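Local coordinates for protein taurocyamine kinase (Schistosoma mansoni, PDB 4WOE) that reversibly transfers the gamma-phosphoryl group of ATP to taurocyamine, giving N-phosphotaurocyamine and ADP in a magnesium-dependent phosphagen kinase reaction, at residues A59-S64 and C268-G273; R121-R126 and T275-V280; Q303-H308 and I318-N323. The protein carries 4 engineered substitutions. All blocks are in the same frame, centred on the assembly; numbering follows the deposited sequence.

Contact 1 of 3, residues A59-S64 and C268-G273; sequences ALLPRS and CPSNLG. With 3S5 (Taurocyamine), chain E; NO3 (nitrate ion), chain I.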
loop_
_atom_site.group_PDB
_atom_site.type_symbol
_atom_site.label_atom_id
_atom_site.label_comp_id
_atom_site.label_asym_id
_atom_site.label_seq_id
_atom_site.Cartn_x
_atom_site.Cartn_y
_atom_site.Cartn_z
ATOM N N ALA A 59 10.677 5.333 15.037
ATOM C CA ALA A 59 10.161 6.701 14.936
ATOM C C ALA A 59 10.655 7.351 13.648
ATOM O O ALA A 59 11.824 7.207 13.302
ATOM C CB ALA A 59 10.578 7.529 16.153
ATOM N N LEU A 60 9.776 8.072 12.951
ATOM C CA LEU A 60 10.107 8.639 11.643
ATOM C C LEU A 60 10.758 10.012 11.759
ATOM O O LEU A 60 11.612 10.394 10.935
ATOM C CB LEU A 60 8.853 8.740 10.763
ATOM C CG LEU A 60 9.042 9.223 9.318
ATOM C CD1 LEU A 60 9.850 8.237 8.505
ATOM C CD2 LEU A 60 7.712 9.454 8.641
ATOM N N LEU A 61 10.348 10.755 12.780
ATOM C CA LEU A 61 10.748 12.157 12.935
ATOM C C LEU A 61 11.578 12.423 14.192
ATOM O O LEU A 61 11.553 11.624 15.135
ATOM C CB LEU A 61 9.496 13.046 12.951
ATOM C CG LEU A 61 8.670 12.929 11.670
ATOM C CD1 LEU A 61 7.305 13.574 11.826
ATOM C CD2 LEU A 61 9.429 13.553 10.513
ATOM N N PRO A 62 12.304 13.559 14.208
ATOM C CA PRO A 62 12.909 14.083 15.435
ATOM C C PRO A 62 11.877 14.796 16.272
ATOM O O PRO A 62 10.712 14.880 15.868
ATOM C CB PRO A 62 13.922 15.092 14.917
ATOM C CG PRO A 62 13.218 15.654 13.692
ATOM C CD PRO A 62 12.597 14.438 13.057
ATOM N N ARG A 63 12.308 15.331 17.411
ATOM C CA ARG A 63 11.503 16.289 18.135
ATOM C C ARG A 63 12.276 17.615 18.233
ATOM O O ARG A 63 13.288 17.807 17.556
ATOM C CB ARG A 63 11.123 15.733 19.512
ATOM C CG ARG A 63 10.317 14.408 19.445
ATOM C CD ARG A 63 9.012 14.589 18.657
ATOM N NE ARG A 63 8.125 13.425 18.723
ATOM C CZ ARG A 63 8.074 12.450 17.816
ATOM N NH1 ARG A 63 8.874 12.484 16.764
ATOM N NH2 ARG A 63 7.222 11.441 17.956
ATOM N N SER A 64 11.793 18.540 19.053
ATOM C CA SER A 64 12.451 19.828 19.157
ATOM C C SER A 64 12.788 20.132 20.612
ATOM O O SER A 64 11.945 19.962 21.500
ATOM C CB SER A 64 11.568 20.928 18.557
ATOM O OG SER A 64 10.211 20.747 18.902
ATOM N N CYS A 268 6.384 18.098 17.866
ATOM C CA CYS A 268 6.723 17.201 16.784
ATOM C C CYS A 268 6.451 17.904 15.462
ATOM O O CYS A 268 5.401 18.524 15.276
ATOM C CB CYS A 268 5.937 15.891 16.896
ATOM S SG CYS A 268 6.367 14.677 15.611
ATOM N N PRO A 269 7.419 17.840 14.539
ATOM C CA PRO A 269 7.288 18.473 13.221
ATOM C C PRO A 269 6.052 17.998 12.469
ATOM O O PRO A 269 5.605 18.667 11.539
ATOM C CB PRO A 269 8.569 18.038 12.496
ATOM C CG PRO A 269 9.549 17.814 13.590
ATOM C CD PRO A 269 8.768 17.292 14.761
ATOM N N SER A 270 5.504 16.855 12.869
ATOM C CA SER A 270 4.350 16.302 12.162
ATOM C C SER A 270 3.124 17.187 12.328
ATOM O O SER A 270 2.252 17.176 11.465
ATOM C CB SER A 270 4.028 14.883 12.642
ATOM O OG SER A 270 3.665 14.895 14.007
ATOM N N ASN A 271 3.080 17.956 13.421
ATOM C CA ASN A 271 1.913 18.769 13.760
ATOM C C ASN A 271 2.033 20.283 13.478
ATOM O O ASN A 271 1.269 21.070 14.032
ATOM C CB ASN A 271 1.565 18.588 15.250
ATOM C CG ASN A 271 0.982 17.212 15.570
ATOM O OD1 ASN A 271 0.038 16.750 14.926
ATOM N ND2 ASN A 271 1.537 16.564 16.587
ATOM N N LEU A 272 2.982 20.702 12.652
ATOM C CA LEU A 272 3.115 22.130 12.344
ATOM C C LEU A 272 1.964 22.652 11.459
ATOM O O LEU A 272 1.266 21.864 10.807
ATOM C CB LEU A 272 4.456 22.386 11.657
ATOM C CG LEU A 272 5.694 22.115 12.506
ATOM C CD1 LEU A 272 6.991 22.090 11.659
ATOM C CD2 LEU A 272 5.762 23.180 13.611
ATOM N N GLY A 273 1.776 23.973 11.424
ATOM C CA GLY A 273 0.756 24.600 10.584
ATOM C C GLY A 273 -0.571 24.808 11.308
ATOM O O GLY A 273 -0.665 25.615 12.234
HETATM N N01 3S5 E . 3.124 13.297 16.636
HETATM C C02 3S5 E . 3.731 12.149 16.497
HETATM N N03 3S5 E . 4.162 11.517 17.551
HETATM N N04 3S5 E . 3.915 11.609 15.253
HETATM C C05 3S5 E . 4.589 10.341 15.151
HETATM C C06 3S5 E . 5.963 10.550 14.516
HETATM S S07 3S5 E . 7.109 9.305 14.992
HETATM O O08 3S5 E . 6.891 8.884 16.434
HETATM O O09 3S5 E . 7.030 8.083 14.076
HETATM O O10 3S5 E . 8.472 9.927 14.827
HETATM N N NO3 I . 0.088 12.445 17.186
HETATM O O1 NO3 I . 0.515 13.615 16.904
HETATM O O2 NO3 I . -0.580 11.793 16.323
HETATM O O3 NO3 I . 0.322 11.928 18.327
#
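The thiol of C268 lies over one face of the R63 guanidinium, displaced toward the rim on the NH1 side, with SG 3.5 Å from NH1 of R63. C268 carries SG anti to its own backbone N (chi1 -177°), a setting that places the sulfur against the face of the guanidinium while CB packs against CD and NE of R63. The arginine chain folds at chi2 (-59°), turning the guanidinium back toward its own loop. NH1 then reaches O of P62 from well above the carbonyl plane, and the same nitrogen also donates to O10 of the taurocyamine sulfonate, 3.2 Å away, while NH2 of R63 holds O08 at 3.0 Å. Bonds at its edge thus fix the rotation of the flat group, and the sulfur packs on one face. Segment 268-273, CPSNLG, belongs to the phosphagen kinase signature, in which C268 is the predicted active-site cysteine; segment 59-64 belongs to the N-terminal domain loop that, as in related kinases, helps select the guanidino substrate. The backbone N of L61 donates to O10 at 2.9 Å and that of L60 to O09, so two successive amides also hold the sulfonate. At the other end of the substrate, N01 of taurocyamine donates to OG of S270 across 3.1 Å, and ND2 of N271 bonds the nitrate ion just beyond. Behind this polar layer the packing is mostly apolar. CD1 of L61 comes against CB of S270 at 3.6 Å and also touches the cysteine sulfur more distantly, while the rings of P62 and P269 meet CG to CG at 4.3 Å. Separately, the carbonyl O of P62 approaches CD of P269. Helix 74-84 backs L61, P62 and S270, and Y70 lies against P269.

Contact 2 of 3, residues R121-R126 and T275-V280; sequences RVRLGR and TLRASV. With ADP (adenosine-5'-diphosphate), chain C.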
loop_
_atom_site.group_PDB
_atom_site.type_symbol
_atom_site.label_atom_id
_atom_site.label_comp_id
_atom_site.label_asym_id
_atom_site.label_seq_id
_atom_site.Cartn_x
_atom_site.Cartn_y
_atom_site.Cartn_z
ATOM N N ARG A 121 -14.133 13.763 16.887
ATOM C CA ARG A 121 -13.164 14.454 17.718
ATOM C C ARG A 121 -12.361 15.430 16.855
ATOM O O ARG A 121 -11.971 15.088 15.739
ATOM C CB ARG A 121 -12.249 13.424 18.384
ATOM C CG ARG A 121 -11.163 13.947 19.336
ATOM C CD ARG A 121 -10.430 12.739 19.914
ATOM N NE ARG A 121 -9.299 13.043 20.790
ATOM C CZ ARG A 121 -8.072 13.359 20.368
ATOM N NH1 ARG A 121 -7.811 13.454 19.066
ATOM N NH2 ARG A 121 -7.102 13.592 21.260
ATOM N N VAL A 122 -12.131 16.645 17.343
ATOM C CA VAL A 122 -11.183 17.539 16.672
ATOM C C VAL A 122 -10.182 18.063 17.700
ATOM O O VAL A 122 -10.573 18.450 18.796
ATOM C CB VAL A 122 -11.882 18.738 15.955
ATOM C CG1 VAL A 122 -10.857 19.522 15.119
ATOM C CG2 VAL A 122 -13.007 18.260 15.063
ATOM N N ARG A 123 -8.890 18.058 17.370
ATOM C CA ARG A 123 -7.926 18.655 18.297
ATOM C C ARG A 123 -6.910 19.560 17.640
ATOM O O ARG A 123 -6.589 19.418 16.466
ATOM C CB ARG A 123 -7.177 17.579 19.095
ATOM C CG ARG A 123 -6.260 16.698 18.278
ATOM C CD ARG A 123 -4.776 17.139 18.235
ATOM N NE ARG A 123 -3.997 16.021 17.705
ATOM C CZ ARG A 123 -3.073 16.097 16.750
ATOM N NH1 ARG A 123 -2.760 17.265 16.210
ATOM N NH2 ARG A 123 -2.451 14.992 16.351
ATOM N N LEU A 124 -6.395 20.468 18.456
ATOM C CA LEU A 124 -5.351 21.418 18.106
ATOM C C LEU A 124 -4.210 21.260 19.095
ATOM O O LEU A 124 -4.412 20.716 20.177
ATOM C CB LEU A 124 -5.862 22.865 18.194
ATOM C CG LEU A 124 -7.017 23.317 17.317
ATOM C CD1 LEU A 124 -7.445 24.739 17.682
ATOM C CD2 LEU A 124 -6.564 23.217 15.870
ATOM N N GLY A 125 -3.038 21.783 18.739
ATOM C CA GLY A 125 -1.948 21.949 19.684
ATOM C C GLY A 125 -1.456 23.389 19.676
ATOM O O GLY A 125 -1.580 24.069 18.655
ATOM N N ARG A 126 -0.909 23.864 20.800
ATOM C CA ARG A 126 -0.303 25.201 20.832
ATOM C C ARG A 126 0.955 25.226 21.691
ATOM O O ARG A 126 1.028 24.553 22.720
ATOM C CB ARG A 126 -1.283 26.256 21.376
ATOM C CG ARG A 126 -2.497 26.555 20.528
ATOM C CD ARG A 126 -2.091 27.279 19.266
ATOM N NE ARG A 126 -3.242 27.772 18.524
ATOM C CZ ARG A 126 -3.828 27.117 17.523
ATOM N NH1 ARG A 126 -3.380 25.925 17.140
ATOM N NH2 ARG A 126 -4.863 27.661 16.893
ATOM N N THR A 275 -1.941 22.330 12.982
ATOM C CA THR A 275 -1.890 21.358 14.102
ATOM C C THR A 275 -3.217 20.582 14.264
ATOM O O THR A 275 -3.405 19.837 15.230
ATOM C CB THR A 275 -1.547 22.043 15.460
ATOM O OG1 THR A 275 -2.737 22.556 16.064
ATOM C CG2 THR A 275 -0.549 23.181 15.270
ATOM N N LEU A 276 -4.124 20.753 13.298
ATOM C CA LEU A 276 -5.501 20.281 13.423
ATOM C C LEU A 276 -5.692 18.830 12.943
ATOM O O LEU A 276 -5.342 18.469 11.817
ATOM C CB LEU A 276 -6.432 21.224 12.651
ATOM C CG LEU A 276 -7.935 21.267 12.949
ATOM C CD1 LEU A 276 -8.500 22.631 12.605
ATOM C CD2 LEU A 276 -8.646 20.221 12.147
ATOM N N ARG A 277 -6.270 18.004 13.806
ATOM C CA ARG A 277 -6.624 16.647 13.428
ATOM C C ARG A 277 -8.084 16.405 13.762
ATOM O O ARG A 277 -8.443 16.280 14.929
ATOM C CB ARG A 277 -5.723 15.629 14.141
ATOM C CG ARG A 277 -5.893 14.197 13.650
ATOM C CD ARG A 277 -4.908 13.244 14.333
ATOM N NE ARG A 277 -5.502 12.522 15.449
ATOM C CZ ARG A 277 -6.304 11.466 15.309
ATOM N NH1 ARG A 277 -6.799 10.862 16.382
ATOM N NH2 ARG A 277 -6.612 11.010 14.096
ATOM N N ALA A 278 -8.928 16.382 12.736
ATOM C CA ALA A 278 -10.347 16.066 12.901
ATOM C C ALA A 278 -10.595 14.582 12.595
ATOM O O ALA A 278 -10.238 14.087 11.524
ATOM C CB ALA A 278 -11.196 16.947 12.003
ATOM N N SER A 279 -11.196 13.865 13.534
ATOM C CA SER A 279 -11.322 12.422 13.373
ATOM C C SER A 279 -12.687 11.873 13.744
ATOM O O SER A 279 -13.419 12.455 14.560
ATOM C CB SER A 279 -10.275 11.705 14.218
ATOM O OG SER A 279 -10.633 11.787 15.584
ATOM N N VAL A 280 -13.005 10.736 13.133
ATOM C CA VAL A 280 -14.097 9.881 13.576
ATOM C C VAL A 280 -13.540 8.530 13.974
ATOM O O VAL A 280 -12.472 8.134 13.496
ATOM C CB VAL A 280 -15.162 9.659 12.478
ATOM C CG1 VAL A 280 -15.822 10.963 12.104
ATOM C CG2 VAL A 280 -14.533 8.974 11.249
HETATM P PB ADP C . -4.172 12.635 18.855
HETATM O O1B ADP C . -2.793 12.437 18.272
HETATM O O2B ADP C . -4.189 12.796 20.370
HETATM O O3B ADP C . -5.041 13.627 18.090
HETATM P PA ADP C . -4.394 9.759 19.098
HETATM O O1A ADP C . -3.101 9.892 19.860
HETATM O O2A ADP C . -4.488 8.850 17.896
HETATM O O3A ADP C . -4.920 11.213 18.614
HETATM O "O5'" ADP C . -5.543 9.352 20.143
HETATM C "C5'" ADP C . -5.404 9.479 21.560
HETATM C "C4'" ADP C . -6.775 9.229 22.174
HETATM O "O4'" ADP C . -7.784 9.965 21.456
HETATM C "C3'" ADP C . -7.172 7.763 22.074
HETATM O "O3'" ADP C . -7.904 7.418 23.258
HETATM C "C2'" ADP C . -8.149 7.727 20.921
HETATM O "O2'" ADP C . -9.068 6.638 21.013
HETATM C "C1'" ADP C . -8.844 9.061 21.094
HETATM N N9 ADP C . -9.591 9.440 19.867
HETATM C C8 ADP C . -9.076 9.869 18.690
HETATM N N7 ADP C . -10.066 10.123 17.786
HETATM C C5 ADP C . -11.238 9.847 18.391
HETATM C C6 ADP C . -12.672 9.897 18.007
HETATM N N6 ADP C . -13.034 10.300 16.759
HETATM N N1 ADP C . -13.590 9.535 18.939
HETATM C C2 ADP C . -13.217 9.129 20.173
HETATM N N3 ADP C . -11.936 9.065 20.588
HETATM C C4 ADP C . -10.922 9.396 19.755
HETATM O O HOH W 1 -8.954 13.916 16.481
#
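V122 and A278 face each other as a non-hydrogen-bonded antiparallel pair, CG2 of V122 resting 3.8 Å from CB of A278. On this dry side L276 continues the packing: its CD2 meets CG1 of V122, and its CG lies 3.8 Å from CD2 of L124. Helices 236-250 and 331-355 close over these residues. At the strand end G125 N donates almost straight (177°) to OG1 of T275, 2.8 Å away. Strands 117-126 and 277-283 are interior neighbours in the antiparallel sheet of the phosphagen kinase catalytic domain, with hydrogen-bonded pairs at R121-S279 and R123-R277. The other face is polar and holds ADP and water. Three arginines converge there on O3B of ADP: R123 NE at 2.6 Å, R121 NH1 and R277 NE each at 2.9 Å, the negative beta-phosphate probably balancing their charge. R123 lays its guanidinium flat over CB of R277, the two guanidinium planes 60° apart; R277 NH2 is in turn salt-bridged to D320. R121, extended from CG to NE, passes its CD across the adenine, near C4 and C5, and has the ribose O4' over a guanidinium face. S279 OG donates to N7 of ADP at 2.8 Å, while a water links R121 NH1, R277 O and S279 OG.

Contact 3 of 3, residues Q303-H308 and I318-N323; sequences QPRGTH and IYDLSN. With ADP (adenosine-5'-diphosphate), chain C; NO3 (nitrate ion), chain I.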
loop_
_atom_site.group_PDB
_atom_site.type_symbol
_atom_site.label_atom_id
_atom_site.label_comp_id
_atom_site.label_asym_id
_atom_site.label_seq_id
_atom_site.Cartn_x
_atom_site.Cartn_y
_atom_site.Cartn_z
ATOM N N GLN A 303 -5.967 9.922 6.438
ATOM C CA GLN A 303 -5.109 8.942 7.098
ATOM C C GLN A 303 -5.935 7.988 7.984
ATOM O O GLN A 303 -6.712 8.446 8.822
ATOM C CB GLN A 303 -4.036 9.632 7.960
ATOM C CG GLN A 303 -3.213 8.641 8.819
ATOM C CD GLN A 303 -2.362 9.309 9.887
ATOM O OE1 GLN A 303 -2.881 9.868 10.874
ATOM N NE2 GLN A 303 -1.039 9.242 9.709
ATOM N N PRO A 304 -5.763 6.661 7.802
ATOM C CA PRO A 304 -6.389 5.659 8.676
ATOM C C PRO A 304 -5.510 5.293 9.869
ATOM O O PRO A 304 -4.294 5.209 9.723
ATOM C CB PRO A 304 -6.552 4.450 7.748
ATOM C CG PRO A 304 -5.313 4.525 6.866
ATOM C CD PRO A 304 -5.016 6.024 6.695
ATOM N N ARG A 305 -6.113 5.089 11.034
ATOM C CA ARG A 305 -5.385 4.543 12.187
ATOM C C ARG A 305 -6.173 3.404 12.803
ATOM O O ARG A 305 -7.403 3.476 12.905
ATOM C CB ARG A 305 -5.125 5.613 13.258
ATOM C CG ARG A 305 -4.218 6.753 12.831
ATOM C CD ARG A 305 -4.094 7.821 13.945
ATOM N NE ARG A 305 -3.283 8.967 13.521
ATOM C CZ ARG A 305 -2.817 9.904 14.343
ATOM N NH1 ARG A 305 -3.083 9.850 15.640
ATOM N NH2 ARG A 305 -2.079 10.898 13.868
ATOM N N GLY A 306 -5.460 2.364 13.230
ATOM C CA GLY A 306 -6.074 1.232 13.894
ATOM C C GLY A 306 -6.580 1.628 15.265
ATOM O O GLY A 306 -6.205 2.672 15.796
ATOM N N THR A 307 -7.458 0.810 15.833
ATOM C CA THR A 307 -7.925 1.031 17.190
ATOM C C THR A 307 -7.751 -0.255 17.975
ATOM O O THR A 307 -8.423 -0.470 18.987
ATOM C CB THR A 307 -9.399 1.452 17.243
ATOM O OG1 THR A 307 -10.212 0.364 16.790
ATOM C CG2 THR A 307 -9.660 2.684 16.382
ATOM N N HIS A 308 -6.871 -1.127 17.490
ATOM C CA HIS A 308 -6.663 -2.403 18.162
ATOM C C HIS A 308 -6.167 -2.212 19.587
ATOM O O HIS A 308 -5.197 -1.486 19.828
ATOM C CB HIS A 308 -5.673 -3.288 17.414
ATOM C CG HIS A 308 -5.565 -4.662 18.001
ATOM N ND1 HIS A 308 -6.545 -5.618 17.835
ATOM C CD2 HIS A 308 -4.620 -5.219 18.794
ATOM C CE1 HIS A 308 -6.192 -6.719 18.476
ATOM N NE2 HIS A 308 -5.029 -6.502 19.065
ATOM N N ILE A 318 -13.298 -1.277 13.475
ATOM C CA ILE A 318 -13.353 0.119 13.908
ATOM C C ILE A 318 -12.038 0.893 13.665
ATOM O O ILE A 318 -10.993 0.532 14.194
ATOM C CB ILE A 318 -13.724 0.211 15.399
ATOM C CG1 ILE A 318 -15.075 -0.475 15.630
ATOM C CG2 ILE A 318 -13.784 1.673 15.834
ATOM C CD1 ILE A 318 -15.695 -0.207 16.989
ATOM N N TYR A 319 -12.103 1.959 12.866
ATOM C CA TYR A 319 -10.907 2.728 12.528
ATOM C C TYR A 319 -11.059 4.234 12.778
ATOM O O TYR A 319 -12.145 4.807 12.653
ATOM C CB TYR A 319 -10.507 2.504 11.061
ATOM C CG TYR A 319 -9.991 1.112 10.766
ATOM C CD1 TYR A 319 -8.633 0.866 10.608
ATOM C CD2 TYR A 319 -10.867 0.038 10.661
ATOM C CE1 TYR A 319 -8.174 -0.406 10.346
ATOM C CE2 TYR A 319 -10.416 -1.226 10.416
ATOM C CZ TYR A 319 -9.076 -1.447 10.248
ATOM O OH TYR A 319 -8.647 -2.731 9.997
ATOM N N ASP A 320 -9.936 4.842 13.140
ATOM C CA ASP A 320 -9.759 6.275 13.268
ATOM C C ASP A 320 -9.481 6.813 11.874
ATOM O O ASP A 320 -8.507 6.397 11.225
ATOM C CB ASP A 320 -8.599 6.576 14.246
ATOM C CG ASP A 320 -8.394 8.070 14.515
ATOM O OD1 ASP A 320 -8.404 8.886 13.562
ATOM O OD2 ASP A 320 -8.208 8.432 15.701
ATOM N N LEU A 321 -10.346 7.714 11.419
ATOM C CA LEU A 321 -10.218 8.382 10.122
ATOM C C LEU A 321 -10.065 9.897 10.274
ATOM O O LEU A 321 -10.888 10.533 10.920
ATOM C CB LEU A 321 -11.439 8.090 9.248
ATOM C CG LEU A 321 -11.661 6.625 8.881
ATOM C CD1 LEU A 321 -12.893 6.502 8.008
ATOM C CD2 LEU A 321 -10.399 6.023 8.190
ATOM N N SER A 322 -9.035 10.477 9.660
ATOM C CA SER A 322 -8.754 11.901 9.844
ATOM C C SER A 322 -8.094 12.553 8.625
ATOM O O SER A 322 -7.527 11.862 7.769
ATOM C CB SER A 322 -7.863 12.096 11.070
ATOM O OG SER A 322 -6.533 11.687 10.804
ATOM N N ASN A 323 -8.179 13.880 8.539
ATOM C CA ASN A 323 -7.420 14.597 7.515
ATOM C C ASN A 323 -5.918 14.298 7.670
ATOM O O ASN A 323 -5.377 14.349 8.777
ATOM C CB ASN A 323 -7.673 16.103 7.595
ATOM C CG ASN A 323 -7.414 16.675 8.991
ATOM O OD1 ASN A 323 -8.109 16.327 9.960
ATOM N ND2 ASN A 323 -6.438 17.580 9.095
HETATM P PB ADP C . -4.172 12.635 18.855
HETATM O O1B ADP C . -2.793 12.437 18.272
HETATM O O2B ADP C . -4.189 12.796 20.370
HETATM O O3B ADP C . -5.041 13.627 18.090
HETATM P PA ADP C . -4.394 9.759 19.098
HETATM O O1A ADP C . -3.101 9.892 19.860
HETATM O O2A ADP C . -4.488 8.850 17.896
HETATM O O3A ADP C . -4.920 11.213 18.614
HETATM O "O5'" ADP C . -5.543 9.352 20.143
HETATM C "C5'" ADP C . -5.404 9.479 21.560
HETATM C "C4'" ADP C . -6.775 9.229 22.174
HETATM O "O4'" ADP C . -7.784 9.965 21.456
HETATM C "C3'" ADP C . -7.172 7.763 22.074
HETATM O "O3'" ADP C . -7.904 7.418 23.258
HETATM C "C2'" ADP C . -8.149 7.727 20.921
HETATM O "O2'" ADP C . -9.068 6.638 21.013
HETATM C "C1'" ADP C . -8.844 9.061 21.094
HETATM N N9 ADP C . -9.591 9.440 19.867
HETATM C C8 ADP C . -9.076 9.869 18.690
HETATM N N7 ADP C . -10.066 10.123 17.786
HETATM C C5 ADP C . -11.238 9.847 18.391
HETATM C C6 ADP C . -12.672 9.897 18.007
HETATM N N6 ADP C . -13.034 10.300 16.759
HETATM N N1 ADP C . -13.590 9.535 18.939
HETATM C C2 ADP C . -13.217 9.129 20.173
HETATM N N3 ADP C . -11.936 9.065 20.588
HETATM C C4 ADP C . -10.922 9.396 19.755
HETATM N N NO3 I . 0.088 12.445 17.186
HETATM O O1 NO3 I . 0.515 13.615 16.904
HETATM O O2 NO3 I . -0.580 11.793 16.323
HETATM O O3 NO3 I . 0.322 11.928 18.327
HETATM O O HOH W 2 -6.477 8.883 11.470
HETATM O O HOH W 3 -3.757 12.502 10.625
#
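Q303 and S322 form a hydrogen-bonded antiparallel pair, N of Q303 donating to O of S322 at 2.8 Å. With CG anti to the backbone N (chi1 173°), the extended glutamine chain brings OE1 to R305, whose NE donates to it at 2.8 Å from above the amide plane. One water joins that OE1 to S322 OG and N323 O; a second lies within bonding distance of Q303 O, D320 OD1 and S322 OG, with more acceptors around it than its protons can serve at once. P304 turns to the opposite face, where CD2 of L321 comes 4.2 Å from its CB. R305 returns to the face of Q303 and pairs with D320, its N bonding D320 O at 2.7 Å and their CB atoms touching. Steadied by Q303, the guanidinium offers its far edge to two anions: NH1 donates to O2A of ADP at 2.8 Å, and NH2 to O2 of the nitrate at 3.0 Å. The D320 carboxylate is taken by R277. Beyond G306, which lies near the Y319 ring, T307 ends the contact by donating OG1 to O of I318 at 2.7 Å; H311 is a further partner of that hydroxyl. The two strands, consecutive in the chain and antiparallel, form one edge of the catalytic-domain sheet: strand 302-305 is outermost, strand 318-323 lies between it and strand 277-283, helix 293-299 packs on P304, and helix 331-355 packs on L321 and N323.

In the fold
The three contacts surround one active site, with centres 13 to 19 Å apart. Contacts 2 and 3 share a sheet and are joined by the salt bridge from R277 NH2 to D320 OD1 (2.8 Å); contacts 1 and 2 meet where N271 OD1 lies 3.1 Å from R123 NH1, a probable hydrogen bond. Contacts 1 and 3 do not touch but both bind the nitrate. Atom N of the nitrate lies 3.2 Å from N01 of taurocyamine. The same nitrate N is 3.1 Å from O1B of ADP, nearly in line (162°), so the ion probably mimics the phosphoryl group in flight, as in transition-state analogue complexes of related kinases. Contact 1 thus presents the acceptor, while contacts 2 and 3 hold the nucleotide.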